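Local coordinates for protein acyl-coenzyme A oxidase 3 (Yarrowia lipolytica, PDB 5YS9) that oxidizes acyl-CoA thioesters to trans-2-enoyl-CoA with FAD as cofactor, passing electrons to oxygen to give hydrogen peroxide in peroxisomal fatty acid beta-oxidation, at residues Thr53-Leu58 against Ala104-Gln109; Gly305-Ile310 against Met367-Ser372; Ser317-Thr322 against Phe643-Ile648; Val34-Lys39 against Arg627-Gly632. One frame throughout, in Å; residues are numbered along the deposited sequence.

Contact 1 (Thr53-Leu58 against Ala104-Gln109); sequences TMIERL and ALLRSQ
R107 lays its guanidinium group against L58 while two acids grip its nitrogens: NH2 forms a salt bridge with E61 and NE another with D99. The contact joins helices 49-63 and 101-111 in the helical part of the N-terminal region of the acyl-CoA oxidase fold, whose local axes pass 10.1 Å apart at a crossing angle of -55°. L58 CD2 sits over one face of the guanidinium, displaced toward its rim, with R107 NH2 3.5 Å away. The R107 chain starts with CG anti to the backbone N (chi1 -168°) and bends at chi3, which turns the flat group toward L58. The other methyl of L58 turns to the preceding residue: CD1 packs on L106 CB at 4.0 Å, the two side chains crossing at about a right angle. An alanine in place of L58 would probably open a gap beneath the guanidinium and leave R107 held in place mainly by its acidic partners. L106 carries the contact on toward the start of helix 49-63, where its CD2 meets I55 CG1 at 4.3 Å. The sulfur of M54 meets the same methyl, SD lying 4.2 Å from L106 CD2.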
loop_
_atom_site.group_PDB
_atom_site.type_symbol
_atom_site.label_atom_id
_atom_site.label_comp_id
_atom_site.label_asym_id
_atom_site.label_seq_id
_atom_site.Cartn_x
_atom_site.Cartn_y
_atom_site.Cartn_z
ATOM N N THR A 53 15.863 -13.654 26.883
ATOM C CA THR A 53 17.134 -13.035 27.280
ATOM C C THR A 53 18.037 -12.875 26.059
ATOM O O THR A 53 18.738 -11.865 25.930
ATOM C CB THR A 53 17.916 -13.853 28.316
ATOM O OG1 THR A 53 18.157 -15.140 27.755
ATOM C CG2 THR A 53 17.154 -13.952 29.656
ATOM N N MET A 54 18.019 -13.856 25.168
ATOM C CA MET A 54 18.852 -13.776 23.976
ATOM C C MET A 54 18.450 -12.565 23.091
ATOM O O MET A 54 19.291 -11.763 22.671
ATOM C CB MET A 54 18.771 -15.060 23.152
ATOM C CG MET A 54 19.781 -15.053 22.029
ATOM S SD MET A 54 19.461 -16.318 20.790
ATOM C CE MET A 54 20.698 -17.536 21.183
ATOM N N ILE A 55 17.163 -12.459 22.815
ATOM C CA ILE A 55 16.623 -11.366 22.057
ATOM C C ILE A 55 16.920 -10.039 22.740
ATOM O O ILE A 55 17.192 -9.055 22.082
ATOM C CB ILE A 55 15.116 -11.587 21.888
ATOM C CG1 ILE A 55 14.916 -12.647 20.812
ATOM C CG2 ILE A 55 14.345 -10.303 21.546
ATOM C CD1 ILE A 55 13.497 -13.127 20.724
ATOM N N GLU A 56 16.832 -9.999 24.049
ATOM C CA GLU A 56 17.127 -8.780 24.751
ATOM C C GLU A 56 18.578 -8.404 24.564
ATOM O O GLU A 56 18.907 -7.253 24.396
ATOM C CB GLU A 56 16.784 -8.930 26.218
ATOM C CG GLU A 56 15.357 -8.545 26.518
ATOM C CD GLU A 56 14.871 -9.059 27.847
ATOM O OE1 GLU A 56 15.684 -9.605 28.610
ATOM O OE2 GLU A 56 13.671 -8.913 28.119
ATOM N N ARG A 57 19.442 -9.402 24.605
ATOM C CA ARG A 57 20.855 -9.200 24.425
ATOM C C ARG A 57 21.166 -8.665 23.046
ATOM O O ARG A 57 21.908 -7.715 22.903
ATOM C CB ARG A 57 21.535 -10.552 24.561
ATOM C CG ARG A 57 22.717 -10.594 25.496
ATOM C CD ARG A 57 23.857 -11.417 24.916
ATOM N NE ARG A 57 23.407 -12.651 24.283
ATOM C CZ ARG A 57 23.838 -13.092 23.108
ATOM N NH1 ARG A 57 24.736 -12.410 22.422
ATOM N NH2 ARG A 57 23.362 -14.223 22.623
ATOM N N LEU A 58 20.596 -9.303 22.036
ATOM C CA LEU A 58 20.801 -8.903 20.662
ATOM C C LEU A 58 20.272 -7.515 20.350
ATOM O O LEU A 58 20.921 -6.755 19.661
ATOM C CB LEU A 58 20.150 -9.914 19.731
ATOM C CG LEU A 58 20.759 -11.308 19.675
ATOM C CD1 LEU A 58 19.934 -12.206 18.786
ATOM C CD2 LEU A 58 22.190 -11.261 19.200
ATOM N N ALA A 104 22.862 -15.347 14.849
ATOM C CA ALA A 104 23.135 -14.603 13.636
ATOM C C ALA A 104 21.843 -14.383 12.832
ATOM O O ALA A 104 21.544 -13.266 12.429
ATOM C CB ALA A 104 24.194 -15.318 12.812
ATOM N N LEU A 105 21.048 -15.416 12.647
ATOM C CA LEU A 105 19.754 -15.245 11.969
ATOM C C LEU A 105 18.859 -14.189 12.668
ATOM O O LEU A 105 18.264 -13.331 12.012
ATOM C CB LEU A 105 19.009 -16.582 11.873
ATOM C CG LEU A 105 17.644 -16.531 11.155
ATOM C CD1 LEU A 105 17.829 -16.102 9.696
ATOM C CD2 LEU A 105 16.907 -17.860 11.231
ATOM N N LEU A 106 18.819 -14.264 13.995
ATOM C CA LEU A 106 17.904 -13.515 14.797
ATOM C C LEU A 106 18.430 -12.080 14.941
ATOM O O LEU A 106 17.645 -11.146 14.940
ATOM C CB LEU A 106 17.718 -14.224 16.122
ATOM C CG LEU A 106 16.375 -14.343 16.837
ATOM C CD1 LEU A 106 15.175 -14.654 15.949
ATOM C CD2 LEU A 106 16.530 -15.420 17.924
ATOM N N ARG A 107 19.743 -11.908 14.969
ATOM C CA ARG A 107 20.324 -10.582 14.906
ATOM C C ARG A 107 20.020 -9.862 13.597
ATOM O O ARG A 107 19.692 -8.695 13.606
ATOM C CB ARG A 107 21.829 -10.639 15.103
ATOM C CG ARG A 107 22.453 -9.278 15.344
ATOM C CD ARG A 107 23.953 -9.287 15.152
ATOM N NE ARG A 107 24.636 -10.027 16.195
ATOM C CZ ARG A 107 24.802 -9.585 17.423
ATOM N NH1 ARG A 107 24.336 -8.405 17.766
ATOM N NH2 ARG A 107 25.424 -10.323 18.309
ATOM N N SER A 108 20.123 -10.559 12.475
ATOM C CA SER A 108 19.778 -9.959 11.212
ATOM C C SER A 108 18.249 -9.684 11.054
ATOM O O SER A 108 17.871 -8.776 10.346
ATOM C CB SER A 108 20.415 -10.712 10.038
ATOM O OG SER A 108 19.627 -11.784 9.637
ATOM N N GLN A 109 17.389 -10.390 11.763
ATOM C CA GLN A 109 15.936 -10.162 11.672
ATOM C C GLN A 109 15.489 -8.996 12.585
ATOM O O GLN A 109 14.642 -8.164 12.241
ATOM C CB GLN A 109 15.170 -11.409 12.125
ATOM C CG GLN A 109 15.079 -12.599 11.185
ATOM C CD GLN A 109 14.254 -13.743 11.821
ATOM O OE1 GLN A 109 14.599 -14.260 12.913
ATOM N NE2 GLN A 109 13.165 -14.124 11.164
#

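Contact 2 (Gly305-Ile310 against Met367-Ser372); sequences GRVTMI and MAADQS
I310 meets A369 from its first side-chain atom onward. Its CB lies 4.2 Å from A369 CB, and with chi1 (to CG1) at -65° the CG2 branch stands anti to the backbone N and goes deeper, reaching 3.8 Å from A369 N. The same methyl packs against A369 CB, so this one branch bears on both the backbone and the side chain of the alanine. The I310 side chain also touches L411 on helix 391-428. Helices 300-330 and 349-385, which carry the two segments, are neighbours in the helical bundle of the C-alpha1 domain: they follow each other in the chain and run nearly antiparallel, at 156° between their directions, with local axes 8.8 Å apart. The small side chain of A369 permits the close approach, V307 and A369 having their CA atoms only 5.4 Å apart. One turn before I310, V307 divides its two methyls between A369 and S372. CG1 comes to 3.4 Å from A369 O, a snug meeting of a methyl with a carbonyl, while CG2 rests on S372 CB at 4.0 Å. The serine presents its carbon here because its hydroxyl is turned back on its own helix: S372 OG donates to A368 O at 3.0 Å, and that oxygen also accepts the backbone N-H of S372.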
loop_
_atom_site.group_PDB
_atom_site.type_symbol
_atom_site.label_atom_id
_atom_site.label_comp_id
_atom_site.label_asym_id
_atom_site.label_seq_id
_atom_site.Cartn_x
_atom_site.Cartn_y
_atom_site.Cartn_z
ATOM N N GLY A 305 13.643 -20.857 4.953
ATOM C CA GLY A 305 13.548 -19.576 4.298
ATOM C C GLY A 305 12.167 -18.997 4.424
ATOM O O GLY A 305 12.004 -17.817 4.648
ATOM N N ARG A 306 11.165 -19.839 4.274
ATOM C CA ARG A 306 9.795 -19.384 4.466
ATOM C C ARG A 306 9.410 -19.080 5.924
ATOM O O ARG A 306 8.680 -18.124 6.175
ATOM C CB ARG A 306 8.832 -20.380 3.840
ATOM C CG ARG A 306 8.944 -20.296 2.350
ATOM C CD ARG A 306 8.139 -21.346 1.661
ATOM N NE ARG A 306 8.317 -21.355 0.217
ATOM C CZ ARG A 306 7.825 -22.308 -0.560
ATOM N NH1 ARG A 306 7.128 -23.306 -0.021
ATOM N NH2 ARG A 306 8.031 -22.289 -1.876
ATOM N N VAL A 307 9.892 -19.876 6.871
ATOM C CA VAL A 307 9.590 -19.655 8.288
ATOM C C VAL A 307 10.191 -18.317 8.727
ATOM O O VAL A 307 9.555 -17.578 9.504
ATOM C CB VAL A 307 10.118 -20.800 9.196
ATOM C CG1 VAL A 307 9.934 -20.467 10.672
ATOM C CG2 VAL A 307 9.435 -22.134 8.879
ATOM N N THR A 308 11.411 -18.033 8.242
ATOM C CA THR A 308 12.090 -16.753 8.465
ATOM C C THR A 308 11.248 -15.544 8.014
ATOM O O THR A 308 11.159 -14.546 8.726
ATOM C CB THR A 308 13.496 -16.725 7.809
ATOM O OG1 THR A 308 14.358 -17.589 8.546
ATOM C CG2 THR A 308 14.144 -15.313 7.844
ATOM N N MET A 309 10.596 -15.667 6.873
ATOM C CA MET A 309 9.794 -14.580 6.323
ATOM C C MET A 309 8.459 -14.377 7.045
ATOM O O MET A 309 7.890 -13.236 7.117
ATOM C CB MET A 309 9.549 -14.836 4.858
ATOM C CG MET A 309 10.837 -15.006 4.097
ATOM S SD MET A 309 10.577 -14.724 2.360
ATOM C CE MET A 309 10.534 -12.956 2.369
ATOM N N ILE A 310 7.962 -15.490 7.563
ATOM C CA ILE A 310 6.740 -15.479 8.339
ATOM C C ILE A 310 7.031 -14.757 9.638
ATOM O O ILE A 310 6.253 -13.909 10.009
ATOM C CB ILE A 310 6.202 -16.897 8.612
ATOM C CG1 ILE A 310 5.789 -17.544 7.298
ATOM C CG2 ILE A 310 4.980 -16.844 9.518
ATOM C CD1 ILE A 310 5.873 -19.053 7.352
ATOM N N MET A 367 2.929 -17.130 16.047
ATOM C CA MET A 367 2.562 -18.504 16.395
ATOM C C MET A 367 2.636 -19.447 15.190
ATOM O O MET A 367 3.037 -20.598 15.338
ATOM C CB MET A 367 1.164 -18.556 17.040
ATOM C CG MET A 367 1.041 -17.819 18.375
ATOM S SD MET A 367 2.409 -18.284 19.441
ATOM C CE MET A 367 3.559 -16.903 19.368
ATOM N N ALA A 368 2.301 -18.961 14.005
ATOM C CA ALA A 368 2.432 -19.789 12.804
ATOM C C ALA A 368 3.905 -20.038 12.381
ATOM O O ALA A 368 4.269 -21.101 11.917
ATOM C CB ALA A 368 1.638 -19.199 11.675
ATOM N N ALA A 369 4.761 -19.067 12.559
ATOM C CA ALA A 369 6.191 -19.286 12.433
ATOM C C ALA A 369 6.746 -20.310 13.418
ATOM O O ALA A 369 7.625 -21.077 13.064
ATOM C CB ALA A 369 6.944 -17.964 12.603
ATOM N N ASP A 370 6.295 -20.243 14.660
ATOM C CA ASP A 370 6.767 -21.112 15.739
ATOM C C ASP A 370 6.226 -22.504 15.523
ATOM O O ASP A 370 6.990 -23.446 15.563
ATOM C CB ASP A 370 6.346 -20.581 17.123
ATOM C CG ASP A 370 7.159 -19.332 17.584
ATOM O OD1 ASP A 370 8.064 -18.841 16.866
ATOM O OD2 ASP A 370 6.895 -18.821 18.694
ATOM N N GLN A 371 4.917 -22.637 15.268
ATOM C CA GLN A 371 4.299 -23.927 14.997
ATOM C C GLN A 371 4.949 -24.632 13.813
ATOM O O GLN A 371 5.115 -25.869 13.816
ATOM C CB GLN A 371 2.813 -23.756 14.770
ATOM C CG GLN A 371 1.991 -25.044 14.503
ATOM C CD GLN A 371 1.600 -25.836 15.760
ATOM O OE1 GLN A 371 0.434 -26.212 15.901
ATOM N NE2 GLN A 371 2.557 -26.091 16.674
ATOM N N SER A 372 5.331 -23.866 12.798
ATOM C CA SER A 372 5.972 -24.447 11.617
ATOM C C SER A 372 7.374 -24.952 11.889
ATOM O O SER A 372 7.766 -26.012 11.369
ATOM C CB SER A 372 6.026 -23.455 10.476
ATOM O OG SER A 372 4.747 -23.274 9.951
#

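Contact 3 (Ser317-Thr322 against Phe643-Ile648); sequences SQRFIT and FINAPI
R319 NE donates to I644 O at 2.9 Å with an N-H...O angle of 152°, approaching from above the carbonyl plane. The acceptor belongs to I644, the last residue of helix 641-644, so the arginine side chain of helix 300-330 binds the carbonyl at the carboxyl end of that short helix, just where N645 leaves helical geometry with a positive phi. R319 NH2 adds a weak second bond to I644 O, whereas F643 O, although near, makes no hydrogen bond with NE and instead lies 3.2 Å from R319 CD. The chain reaches this place fully stretched from CG to NE, starting with CG anti to the backbone N (chi1 -170°). Alongside it, N645 points the same way, its CB 3.6 Å from R319 NH2. One turn further along helix 300-330, T322 CG2 rests against I644 CD1 at 4.0 Å, the two side chains crossing at about a right angle. A methionine in place of R319 would probably leave I644 O without its donors from helix 300-330 and the helix end less firmly tied. In the next shell Y74 OH bonds N645 O and takes a weak bond from R319 NH2, while NH1 reaches I113 O, also weakly. F320, whose ring meets that of F441, positions the guanidinium of R319, its CZ lying 3.3 Å above the centre of one face.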
loop_
_atom_site.group_PDB
_atom_site.type_symbol
_atom_site.label_atom_id
_atom_site.label_comp_id
_atom_site.label_asym_id
_atom_site.label_seq_id
_atom_site.Cartn_x
_atom_site.Cartn_y
_atom_site.Cartn_z
ATOM N N SER A 317 5.609 -6.012 11.733
ATOM C CA SER A 317 4.261 -5.608 12.085
ATOM C C SER A 317 4.108 -5.050 13.504
ATOM O O SER A 317 3.391 -4.066 13.687
ATOM C CB SER A 317 3.271 -6.762 11.898
ATOM O OG SER A 317 3.098 -7.035 10.529
ATOM N N GLN A 318 4.753 -5.697 14.475
ATOM C CA GLN A 318 4.672 -5.317 15.879
ATOM C C GLN A 318 5.077 -3.849 16.143
ATOM O O GLN A 318 4.585 -3.183 17.086
ATOM C CB GLN A 318 5.533 -6.256 16.731
ATOM C CG GLN A 318 7.011 -6.240 16.361
ATOM C CD GLN A 318 7.913 -7.046 17.291
ATOM O OE1 GLN A 318 7.502 -7.543 18.310
ATOM N NE2 GLN A 318 9.160 -7.145 16.925
ATOM N N ARG A 319 5.981 -3.354 15.317
ATOM C CA ARG A 319 6.484 -1.995 15.449
ATOM C C ARG A 319 5.350 -1.018 15.127
ATOM O O ARG A 319 5.052 -0.117 15.909
ATOM C CB ARG A 319 7.659 -1.810 14.504
ATOM C CG ARG A 319 8.460 -0.523 14.662
ATOM C CD ARG A 319 9.422 -0.334 13.474
ATOM N NE ARG A 319 9.657 1.084 13.189
ATOM C CZ ARG A 319 10.249 1.568 12.102
ATOM N NH1 ARG A 319 10.676 0.770 11.131
ATOM N NH2 ARG A 319 10.387 2.888 11.993
ATOM N N PHE A 320 4.789 -1.159 13.949
ATOM C CA PHE A 320 3.733 -0.287 13.485
ATOM C C PHE A 320 2.407 -0.386 14.207
ATOM O O PHE A 320 1.752 0.604 14.444
ATOM C CB PHE A 320 3.671 -0.322 11.968
ATOM C CG PHE A 320 4.951 0.131 11.361
ATOM C CD1 PHE A 320 5.246 1.468 11.300
ATOM C CD2 PHE A 320 5.904 -0.772 10.978
ATOM C CE1 PHE A 320 6.441 1.897 10.796
ATOM C CE2 PHE A 320 7.106 -0.352 10.481
ATOM C CZ PHE A 320 7.375 0.987 10.392
ATOM N N ILE A 321 2.031 -1.594 14.567
ATOM C CA ILE A 321 0.868 -1.790 15.389
ATOM C C ILE A 321 1.082 -1.149 16.744
ATOM O O ILE A 321 0.162 -0.614 17.316
ATOM C CB ILE A 321 0.431 -3.264 15.475
ATOM C CG1 ILE A 321 -1.016 -3.354 15.915
ATOM C CG2 ILE A 321 1.276 -4.041 16.455
ATOM C CD1 ILE A 321 -2.007 -2.810 14.930
ATOM N N THR A 322 2.292 -1.234 17.271
ATOM C CA THR A 322 2.603 -0.516 18.488
ATOM C C THR A 322 2.560 0.996 18.331
ATOM O O THR A 322 1.985 1.677 19.149
ATOM C CB THR A 322 3.939 -0.951 19.101
ATOM O OG1 THR A 322 3.909 -2.343 19.362
ATOM C CG2 THR A 322 4.171 -0.254 20.386
ATOM N N PHE A 643 14.020 1.003 18.361
ATOM C CA PHE A 643 13.366 0.056 17.389
ATOM C C PHE A 643 12.051 0.577 16.840
ATOM O O PHE A 643 11.662 0.267 15.688
ATOM C CB PHE A 643 13.142 -1.364 17.970
ATOM C CG PHE A 643 14.381 -2.189 18.017
ATOM C CD1 PHE A 643 14.772 -2.925 16.929
ATOM C CD2 PHE A 643 15.201 -2.165 19.123
ATOM C CE1 PHE A 643 15.967 -3.660 16.950
ATOM C CE2 PHE A 643 16.377 -2.900 19.166
ATOM C CZ PHE A 643 16.760 -3.647 18.080
ATOM N N ILE A 644 11.359 1.333 17.674
ATOM C CA ILE A 644 10.144 1.999 17.293
ATOM C C ILE A 644 10.420 3.038 16.229
ATOM O O ILE A 644 9.695 3.143 15.267
ATOM C CB ILE A 644 9.506 2.663 18.529
ATOM C CG1 ILE A 644 9.012 1.591 19.495
ATOM C CG2 ILE A 644 8.385 3.609 18.146
ATOM C CD1 ILE A 644 7.728 0.940 19.076
ATOM N N ASN A 645 11.465 3.824 16.446
ATOM C CA ASN A 645 11.970 4.778 15.477
ATOM C C ASN A 645 10.886 5.686 14.928
ATOM O O ASN A 645 10.864 5.979 13.748
ATOM C CB ASN A 645 12.748 4.094 14.361
ATOM C CG ASN A 645 13.775 5.004 13.717
ATOM O OD1 ASN A 645 14.267 4.718 12.655
ATOM N ND2 ASN A 645 14.094 6.096 14.365
ATOM N N ALA A 646 9.969 6.085 15.790
ATOM C CA ALA A 646 8.937 7.035 15.443
ATOM C C ALA A 646 8.563 7.804 16.693
ATOM O O ALA A 646 8.290 7.198 17.708
ATOM C CB ALA A 646 7.743 6.316 14.866
ATOM N N PRO A 647 8.488 9.119 16.628
ATOM C CA PRO A 647 8.206 9.927 17.814
ATOM C C PRO A 647 6.851 9.679 18.453
ATOM O O PRO A 647 6.743 9.684 19.656
ATOM C CB PRO A 647 8.263 11.357 17.295
ATOM C CG PRO A 647 8.550 11.279 15.854
ATOM C CD PRO A 647 9.055 9.920 15.548
ATOM N N ILE A 648 5.829 9.495 17.646
ATOM C CA ILE A 648 4.483 9.271 18.140
ATOM C C ILE A 648 4.317 7.905 18.808
ATOM O O ILE A 648 3.375 7.679 19.533
ATOM C CB ILE A 648 3.421 9.545 17.054
ATOM C CG1 ILE A 648 3.548 8.570 15.895
ATOM C CG2 ILE A 648 3.538 10.974 16.553
ATOM C CD1 ILE A 648 2.447 8.697 14.881
#

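Contact 4 (Val34-Lys39 against Arg627-Gly632); sequences VKFPIK and RDQVAG
At the junction of helix 609-628 with helix 630-635, the N-cap residue Q629 turns its amide onto the segment that leads into helix 38-46. Its OE1 accepts the backbone N-H of K35 at 2.6 Å, in the carbonyl plane and on a lone pair, with an N-H...O angle of 159°. The other end of the amide is held as well: Q629 NE2 donates to D628 OD2 at 3.1 Å, meeting it from above the carboxylate plane, and also bonds K33 O. With bonds at both ends the rotation of the amide is fixed, and the buried group is satisfied. The bend of the Q629 chain at chi2 (-69°) helps to bring the amide over to the chain at V34 and K35, whose side chain passes across it with CD 3.4 Å from Q629 NE2. In this way the N-terminal region of the oxidase is fastened to its C-terminal helical domain, nearly 590 residues further along the chain. G632, three residues past the cap, takes apolar groups close against its backbone, having no side chain to keep them off. V34 CG2 lies 3.2 Å from G632 N, and the ring of F36 comes in edge on, its CZ 3.6 Å from G632 C. F36 holds chi1 at 52°, with CG between its own backbone N and carbonyl carbon, a crowded position that sends the ring toward G632, and the ring also meets Y581 of helix 579-596. I38 CG2 touches G632 O more loosely, at 4.3 Å.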
loop_
_atom_site.group_PDB
_atom_site.type_symbol
_atom_site.label_atom_id
_atom_site.label_comp_id
_atom_site.label_asym_id
_atom_site.label_seq_id
_atom_site.Cartn_x
_atom_site.Cartn_y
_atom_site.Cartn_z
ATOM N N VAL A 34 -3.434 -2.985 33.099
ATOM C CA VAL A 34 -2.896 -4.255 32.648
ATOM C C VAL A 34 -2.997 -5.309 33.754
ATOM O O VAL A 34 -2.571 -5.062 34.859
ATOM C CB VAL A 34 -1.453 -4.018 32.160
ATOM C CG1 VAL A 34 -0.617 -5.289 32.135
ATOM C CG2 VAL A 34 -1.509 -3.368 30.785
ATOM N N LYS A 35 -3.560 -6.479 33.451
ATOM C CA LYS A 35 -3.838 -7.497 34.498
ATOM C C LYS A 35 -2.840 -8.610 34.577
ATOM O O LYS A 35 -2.835 -9.348 35.530
ATOM C CB LYS A 35 -5.225 -8.090 34.325
ATOM C CG LYS A 35 -6.295 -7.221 34.968
ATOM C CD LYS A 35 -7.582 -7.245 34.159
ATOM C CE LYS A 35 -8.794 -7.484 35.023
ATOM N NZ LYS A 35 -9.980 -7.293 34.155
ATOM N N PHE A 36 -1.959 -8.699 33.602
ATOM C CA PHE A 36 -0.948 -9.739 33.559
ATOM C C PHE A 36 0.424 -9.106 33.691
ATOM O O PHE A 36 0.596 -7.919 33.434
ATOM C CB PHE A 36 -1.053 -10.564 32.269
ATOM C CG PHE A 36 -1.070 -9.747 31.004
ATOM C CD1 PHE A 36 0.099 -9.433 30.353
ATOM C CD2 PHE A 36 -2.277 -9.344 30.440
ATOM C CE1 PHE A 36 0.075 -8.717 29.163
ATOM C CE2 PHE A 36 -2.303 -8.610 29.268
ATOM C CZ PHE A 36 -1.127 -8.291 28.624
ATOM N N PRO A 37 1.408 -9.897 34.122
ATOM C CA PRO A 37 2.774 -9.380 34.083
ATOM C C PRO A 37 3.247 -9.495 32.645
ATOM O O PRO A 37 3.053 -10.547 31.996
ATOM C CB PRO A 37 3.551 -10.333 35.017
ATOM C CG PRO A 37 2.737 -11.582 35.099
ATOM C CD PRO A 37 1.337 -11.297 34.592
ATOM N N ILE A 38 3.859 -8.427 32.160
ATOM C CA ILE A 38 4.174 -8.287 30.738
ATOM C C ILE A 38 5.234 -9.320 30.344
ATOM O O ILE A 38 5.104 -9.964 29.309
ATOM C CB ILE A 38 4.572 -6.826 30.385
ATOM C CG1 ILE A 38 3.357 -5.887 30.573
ATOM C CG2 ILE A 38 5.096 -6.705 28.960
ATOM C CD1 ILE A 38 3.351 -5.110 31.866
ATOM N N LYS A 39 6.234 -9.500 31.195
ATOM C CA LYS A 39 7.286 -10.512 31.010
ATOM C C LYS A 39 6.724 -11.870 30.545
ATOM O O LYS A 39 7.282 -12.504 29.634
ATOM C CB LYS A 39 8.140 -10.609 32.298
ATOM C CG LYS A 39 8.802 -11.946 32.630
ATOM C CD LYS A 39 8.572 -12.361 34.089
ATOM C CE LYS A 39 8.895 -13.839 34.347
ATOM N NZ LYS A 39 10.358 -14.157 34.340
ATOM N N ARG A 627 -9.100 -4.184 23.930
ATOM C CA ARG A 627 -8.828 -2.786 24.171
ATOM C C ARG A 627 -8.441 -2.427 25.591
ATOM O O ARG A 627 -7.593 -1.565 25.791
ATOM C CB ARG A 627 -10.021 -1.950 23.774
ATOM C CG ARG A 627 -9.791 -0.460 24.000
ATOM C CD ARG A 627 -10.417 0.005 25.297
ATOM N NE ARG A 627 -10.200 1.403 25.579
ATOM C CZ ARG A 627 -9.079 1.894 26.107
ATOM N NH1 ARG A 627 -9.004 3.186 26.369
ATOM N NH2 ARG A 627 -8.027 1.103 26.376
ATOM N N ASP A 628 -9.041 -3.078 26.572
ATOM C CA ASP A 628 -8.769 -2.774 27.962
ATOM C C ASP A 628 -7.316 -3.042 28.300
ATOM O O ASP A 628 -6.714 -2.330 29.073
ATOM C CB ASP A 628 -9.684 -3.576 28.873
ATOM C CG ASP A 628 -9.616 -3.126 30.305
ATOM O OD1 ASP A 628 -10.027 -1.998 30.586
ATOM O OD2 ASP A 628 -9.153 -3.891 31.157
ATOM N N GLN A 629 -6.771 -4.095 27.719
ATOM C CA GLN A 629 -5.432 -4.553 28.019
ATOM C C GLN A 629 -4.399 -4.150 26.981
ATOM O O GLN A 629 -3.328 -4.711 26.935
ATOM C CB GLN A 629 -5.415 -6.070 28.197
ATOM C CG GLN A 629 -6.259 -6.590 29.345
ATOM C CD GLN A 629 -5.716 -6.218 30.699
ATOM O OE1 GLN A 629 -4.629 -6.608 31.076
ATOM N NE2 GLN A 629 -6.480 -5.462 31.436
ATOM N N VAL A 630 -4.719 -3.181 26.143
ATOM C CA VAL A 630 -3.925 -2.897 24.958
ATOM C C VAL A 630 -2.472 -2.536 25.237
ATOM O O VAL A 630 -1.592 -2.925 24.500
ATOM C CB VAL A 630 -4.565 -1.784 24.120
ATOM C CG1 VAL A 630 -4.585 -0.491 24.895
ATOM C CG2 VAL A 630 -3.828 -1.609 22.811
ATOM N N ALA A 631 -2.226 -1.787 26.294
ATOM C CA ALA A 631 -0.879 -1.430 26.671
ATOM C C ALA A 631 -0.045 -2.646 27.018
ATOM O O ALA A 631 1.127 -2.672 26.741
ATOM C CB ALA A 631 -0.893 -0.449 27.816
ATOM N N GLY A 632 -0.638 -3.629 27.682
ATOM C CA GLY A 632 0.060 -4.867 27.952
ATOM C C GLY A 632 0.434 -5.693 26.737
ATOM O O GLY A 632 1.554 -6.139 26.613
#

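How the contacts relate
Helix 300-330 runs past all four sites. Contacts 2 and 3 both use it, with centres about 22 Å apart. Contact 1 touches contact 2 directly, Q109 NE2 making a weak bond to T308 O and L105 packing on T308, and V630 of contact 4 packs on L325. Along the chain contact 1 closes before contact 2 opens, contact 4 spans both, and contact 3 crosses contacts 2 and 4. Contact 1 is thus local to the N-terminal region and contact 2 to the C-alpha1 domain, whereas contacts 3 and 4 bring the C-terminal region back onto earlier domains. Together they knit three helical regions round one long helix, shortly after which FAD-binding residues such as R331 follow.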